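Local coordinates for sensory box/GGDEF family protein (Caulobacter crescentus, PDB 4YME), which probably takes part in cyclic di-GMP turnover as a membrane protein with sensory, GGDEF and EAL domains, of which this chain is the GGDEF domain, at residues I37-D42 against S125-S130; P74-R79 against I86-A91. All coordinates share one frame; numbering follows the deposited sequence.

Interaction 1 of 2, residues I37-D42 against S125-S130; sequences ICIDLD and SSLGVS
I37 and V129 face each other as a non-hydrogen-bonded antiparallel pair, with I37 CG1 4.2 Å from V129 CG2. The other branch of I37, CG2, lies anti to the backbone N and turns to L127, meeting CD2 of that leucine at 3.9 Å, so I37 lies alongside both. C38 pairs with G128 through C38 N to G128 O (2.8 Å) and G128 N to C38 O (2.9 Å), while its thiol lies on the other face of the sheet. I39 returns to the face of I37; its CG1 runs beside L127 CB at 4.1 Å. D40 and S126 form the second hydrogen-bonded pair, D40 N to S126 O measuring 2.9 Å, and the D40 carboxylate makes a salt bridge with K154. L41 pairs with S125 and ends the strand. Beyond it, with CG anti to the carbonyl carbon (chi1 -72°), the D42 carboxylate reaches the start of the partner strand, where D42 OD1 is 2.9 Å from S126 OG, a possible bond whose proton has a second acceptor nearby. A water donates to both D42 OD2 and S125 O, the latter at 2.6 Å. Helix 95-109 packs on the face of I37 and L127, and helix 139-156 on that of C38 and S126; strand 84-91 continues the sheet beyond I37 and I39, whereas strand 125-131 is one of its two edge strands.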
# COMPACT_ATOMS: atom_id res chain seq x y z
N ILE A 37 5.80 1.18 -0.16
CA ILE A 37 5.25 -0.02 -0.74
C ILE A 37 4.01 0.33 -1.50
O ILE A 37 3.04 0.80 -0.89
CB ILE A 37 4.96 -1.06 0.32
CG1 ILE A 37 6.21 -1.39 1.12
CG2 ILE A 37 4.39 -2.31 -0.32
CD1 ILE A 37 6.04 -2.19 2.36
N CYS A 38 4.02 0.10 -2.80
CA CYS A 38 2.85 0.30 -3.64
C CYS A 38 2.15 -1.04 -3.90
O CYS A 38 2.80 -2.01 -4.24
CB CYS A 38 3.33 0.96 -4.94
SG CYS A 38 2.06 1.47 -6.11
N ILE A 39 0.84 -1.07 -3.72
CA ILE A 39 0.08 -2.31 -3.72
C ILE A 39 -1.10 -2.19 -4.64
O ILE A 39 -1.74 -1.13 -4.68
CB ILE A 39 -0.52 -2.58 -2.33
CG1 ILE A 39 0.57 -2.67 -1.27
CG2 ILE A 39 -1.46 -3.79 -2.32
CD1 ILE A 39 0.09 -2.52 0.17
N ASP A 40 -1.39 -3.23 -5.42
CA ASP A 40 -2.65 -3.21 -6.13
C ASP A 40 -3.30 -4.56 -6.09
O ASP A 40 -2.68 -5.50 -5.64
CB ASP A 40 -2.58 -2.57 -7.48
CG ASP A 40 -2.01 -3.41 -8.53
OD1 ASP A 40 -1.57 -4.53 -8.27
OD2 ASP A 40 -2.19 -2.94 -9.68
N LEU A 41 -4.57 -4.62 -6.43
CA LEU A 41 -5.35 -5.84 -6.28
C LEU A 41 -5.42 -6.58 -7.62
O LEU A 41 -5.72 -6.00 -8.66
CB LEU A 41 -6.76 -5.53 -5.74
CG LEU A 41 -6.76 -4.88 -4.36
CD1 LEU A 41 -8.20 -4.64 -3.92
CD2 LEU A 41 -5.98 -5.74 -3.28
N ASP A 42 -5.24 -7.89 -7.55
CA ASP A 42 -5.15 -8.72 -8.77
C ASP A 42 -6.47 -8.83 -9.50
O ASP A 42 -6.49 -8.97 -10.74
CB ASP A 42 -4.61 -10.09 -8.42
CG ASP A 42 -3.11 -10.07 -8.08
OD1 ASP A 42 -2.43 -9.04 -8.17
OD2 ASP A 42 -2.66 -11.14 -7.66
N SER A 125 -2.95 -9.74 -4.21
CA SER A 125 -2.33 -8.45 -4.50
C SER A 125 -0.94 -8.61 -5.09
O SER A 125 -0.32 -9.70 -4.98
CB SER A 125 -2.19 -7.71 -3.19
OG SER A 125 -1.31 -8.38 -2.28
N SER A 126 -0.46 -7.53 -5.68
CA SER A 126 0.91 -7.40 -6.14
C SER A 126 1.50 -6.17 -5.52
O SER A 126 0.74 -5.25 -5.18
CB SER A 126 0.93 -7.25 -7.64
OG SER A 126 0.44 -8.43 -8.28
N LEU A 127 2.79 -6.14 -5.30
CA LEU A 127 3.41 -5.01 -4.66
C LEU A 127 4.79 -4.71 -5.17
O LEU A 127 5.48 -5.62 -5.72
CB LEU A 127 3.33 -5.05 -3.16
CG LEU A 127 3.98 -6.10 -2.37
CD1 LEU A 127 5.46 -5.88 -2.29
CD2 LEU A 127 3.39 -5.99 -0.95
N GLY A 128 5.18 -3.46 -5.04
CA GLY A 128 6.53 -2.99 -5.35
C GLY A 128 7.05 -2.18 -4.21
O GLY A 128 6.27 -1.44 -3.56
N VAL A 129 8.34 -2.22 -3.99
CA VAL A 129 8.99 -1.60 -2.85
C VAL A 129 10.07 -0.65 -3.31
O VAL A 129 10.95 -1.03 -4.11
CB VAL A 129 9.63 -2.66 -1.92
CG1 VAL A 129 10.31 -1.97 -0.69
CG2 VAL A 129 8.59 -3.64 -1.44
N SER A 130 10.08 0.55 -2.75
CA SER A 130 11.17 1.50 -2.89
C SER A 130 11.75 1.84 -1.54
O SER A 130 11.01 2.03 -0.55
CB SER A 130 10.70 2.77 -3.56
OG SER A 130 10.04 2.43 -4.76
O HOH W 1 -1.01 -12.22 -5.25

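Interaction 2 of 2, residues P74-R79 against I86-A91; sequences PSFAAR and IVVQIA
The beta hairpin that carries the GGDEF signature at its turn is closed here by antiparallel pairing between strands 76-81 and 84-91. F76 with V88 and A78 with I86 are the hydrogen-bonded pairs of this contact. The first is held by F76 N to V88 O (3.0 Å) and V88 N to F76 O (2.8 Å). A78 N to I86 O (2.9 Å) and I86 N to A78 O repeat the scheme. Between them A77 and V87 form a non-hydrogen-bonded pair, with their small side chains on the opposite face.

F76 dominates the side-chain contact. Its CG sits between the backbone N and the carbonyl carbon (chi1 47°), which lays the ring flat over V88. V88 CB stands 3.8 Å from the ring centroid and 19° off the normal, a CH-pi contact over the face, and the two methyls spread beneath the far rim, CG2 reaching F76 CE2 at 3.6 Å. R19 adds a cation-pi contact to the same ring, and L16 of helix 13-30 packs on A78 and V88.

At the open end of the hairpin the backbone pairing gives way to a side chain: I90 N donates to S75 OG at 3.1 Å. P74, which follows a cis peptide bond, brings its CG within 4.0 Å of I90 CB, an apolar contact beside that bond. The contact thus joins regular backbone bonds to a buried aromatic-aliphatic layer, and where the strand gives out the serine hydroxyl accepts the bond from the amide of buried I90, in the place of a backbone carbonyl.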
# COMPACT_ATOMS: atom_id res chain seq x y z
N PRO A 74 4.52 4.41 13.78
CA PRO A 74 4.68 5.55 12.88
C PRO A 74 4.49 5.26 11.38
O PRO A 74 4.61 6.17 10.56
CB PRO A 74 6.16 5.95 13.13
CG PRO A 74 6.82 4.64 13.47
CD PRO A 74 5.83 3.91 14.28
N SER A 75 4.22 4.00 11.05
CA SER A 75 3.93 3.64 9.66
C SER A 75 2.50 4.09 9.35
O SER A 75 1.69 4.35 10.24
CB SER A 75 4.14 2.14 9.49
OG SER A 75 5.49 1.82 9.74
N PHE A 76 2.17 4.15 8.06
CA PHE A 76 0.85 4.63 7.66
C PHE A 76 0.49 4.11 6.28
O PHE A 76 1.34 3.70 5.49
CB PHE A 76 0.76 6.17 7.74
CG PHE A 76 1.92 6.91 7.11
CD1 PHE A 76 3.07 7.16 7.83
CD2 PHE A 76 1.82 7.45 5.82
CE1 PHE A 76 4.14 7.86 7.28
CE2 PHE A 76 2.87 8.18 5.32
CZ PHE A 76 4.02 8.38 6.06
N ALA A 77 -0.80 4.17 5.98
CA ALA A 77 -1.39 3.63 4.75
C ALA A 77 -2.32 4.62 4.12
O ALA A 77 -3.01 5.38 4.81
CB ALA A 77 -2.07 2.36 5.00
N ALA A 78 -2.39 4.57 2.80
CA ALA A 78 -3.18 5.46 1.95
C ALA A 78 -3.83 4.69 0.82
O ALA A 78 -3.30 3.63 0.43
CB ALA A 78 -2.33 6.53 1.34
N ARG A 79 -4.95 5.18 0.30
CA ARG A 79 -5.47 4.69 -0.98
C ARG A 79 -5.34 5.87 -1.95
O ARG A 79 -5.76 6.98 -1.63
CB ARG A 79 -6.93 4.25 -0.88
CG ARG A 79 -7.44 3.65 -2.20
CD ARG A 79 -8.86 3.12 -2.14
NE ARG A 79 -9.78 4.20 -2.14
CZ ARG A 79 -10.44 4.68 -3.20
NH1 ARG A 79 -10.31 4.18 -4.44
NH2 ARG A 79 -11.25 5.69 -3.04
N ILE A 86 -0.87 2.51 -0.82
CA ILE A 86 0.51 2.73 -0.46
C ILE A 86 0.65 2.51 1.02
O ILE A 86 -0.18 3.00 1.83
CB ILE A 86 0.96 4.16 -0.78
CG1 ILE A 86 0.87 4.46 -2.25
CG2 ILE A 86 2.35 4.46 -0.19
CD1 ILE A 86 1.98 4.02 -3.00
N VAL A 87 1.72 1.82 1.41
CA VAL A 87 2.10 1.73 2.82
C VAL A 87 3.48 2.32 2.96
O VAL A 87 4.39 2.02 2.18
CB VAL A 87 2.10 0.27 3.32
CG1 VAL A 87 2.74 0.19 4.67
CG2 VAL A 87 0.68 -0.31 3.29
N VAL A 88 3.62 3.21 3.93
CA VAL A 88 4.92 3.76 4.30
C VAL A 88 5.35 3.16 5.61
O VAL A 88 4.66 3.28 6.61
CB VAL A 88 4.89 5.31 4.35
CG1 VAL A 88 6.24 5.83 4.83
CG2 VAL A 88 4.46 5.92 3.04
N GLN A 89 6.51 2.49 5.57
CA GLN A 89 7.06 1.80 6.73
C GLN A 89 8.23 2.61 7.29
O GLN A 89 9.18 2.89 6.59
CB GLN A 89 7.60 0.44 6.30
CG GLN A 89 8.15 -0.31 7.49
CD GLN A 89 9.00 -1.51 7.04
OE1 GLN A 89 9.85 -1.41 6.13
NE2 GLN A 89 8.77 -2.62 7.68
N ILE A 90 8.12 2.96 8.57
CA ILE A 90 9.24 3.49 9.35
C ILE A 90 9.61 2.43 10.37
O ILE A 90 8.78 2.01 11.17
CB ILE A 90 8.87 4.79 10.05
CG1 ILE A 90 8.60 5.91 9.07
CG2 ILE A 90 10.03 5.23 10.95
CD1 ILE A 90 7.99 7.20 9.64
N ALA A 91 10.87 2.04 10.36
CA ALA A 91 11.30 0.90 11.19
C ALA A 91 12.78 0.99 11.49
O ALA A 91 13.38 2.01 11.26
CB ALA A 91 10.98 -0.39 10.48

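Both interactions belong to the same four-stranded antiparallel sheet, whose order is 76-81, 84-91, 33-41, 125-131; each ties an edge strand to one of the two central strands. Those central strands meet directly, through a probable hydrogen bond from V87 N to I37 O and through packing of I86 on C38 and of V87 on I39, so the two contacts, with centres about 13 Å apart, form one continuous layer. Interaction 2 is a local hairpin and the more fully buried, with an aromatic ring against a valine. Interaction 1 joins residues distant in sequence, is only partly buried, and ends in a hydrated, polar group around D42, S125 and S126.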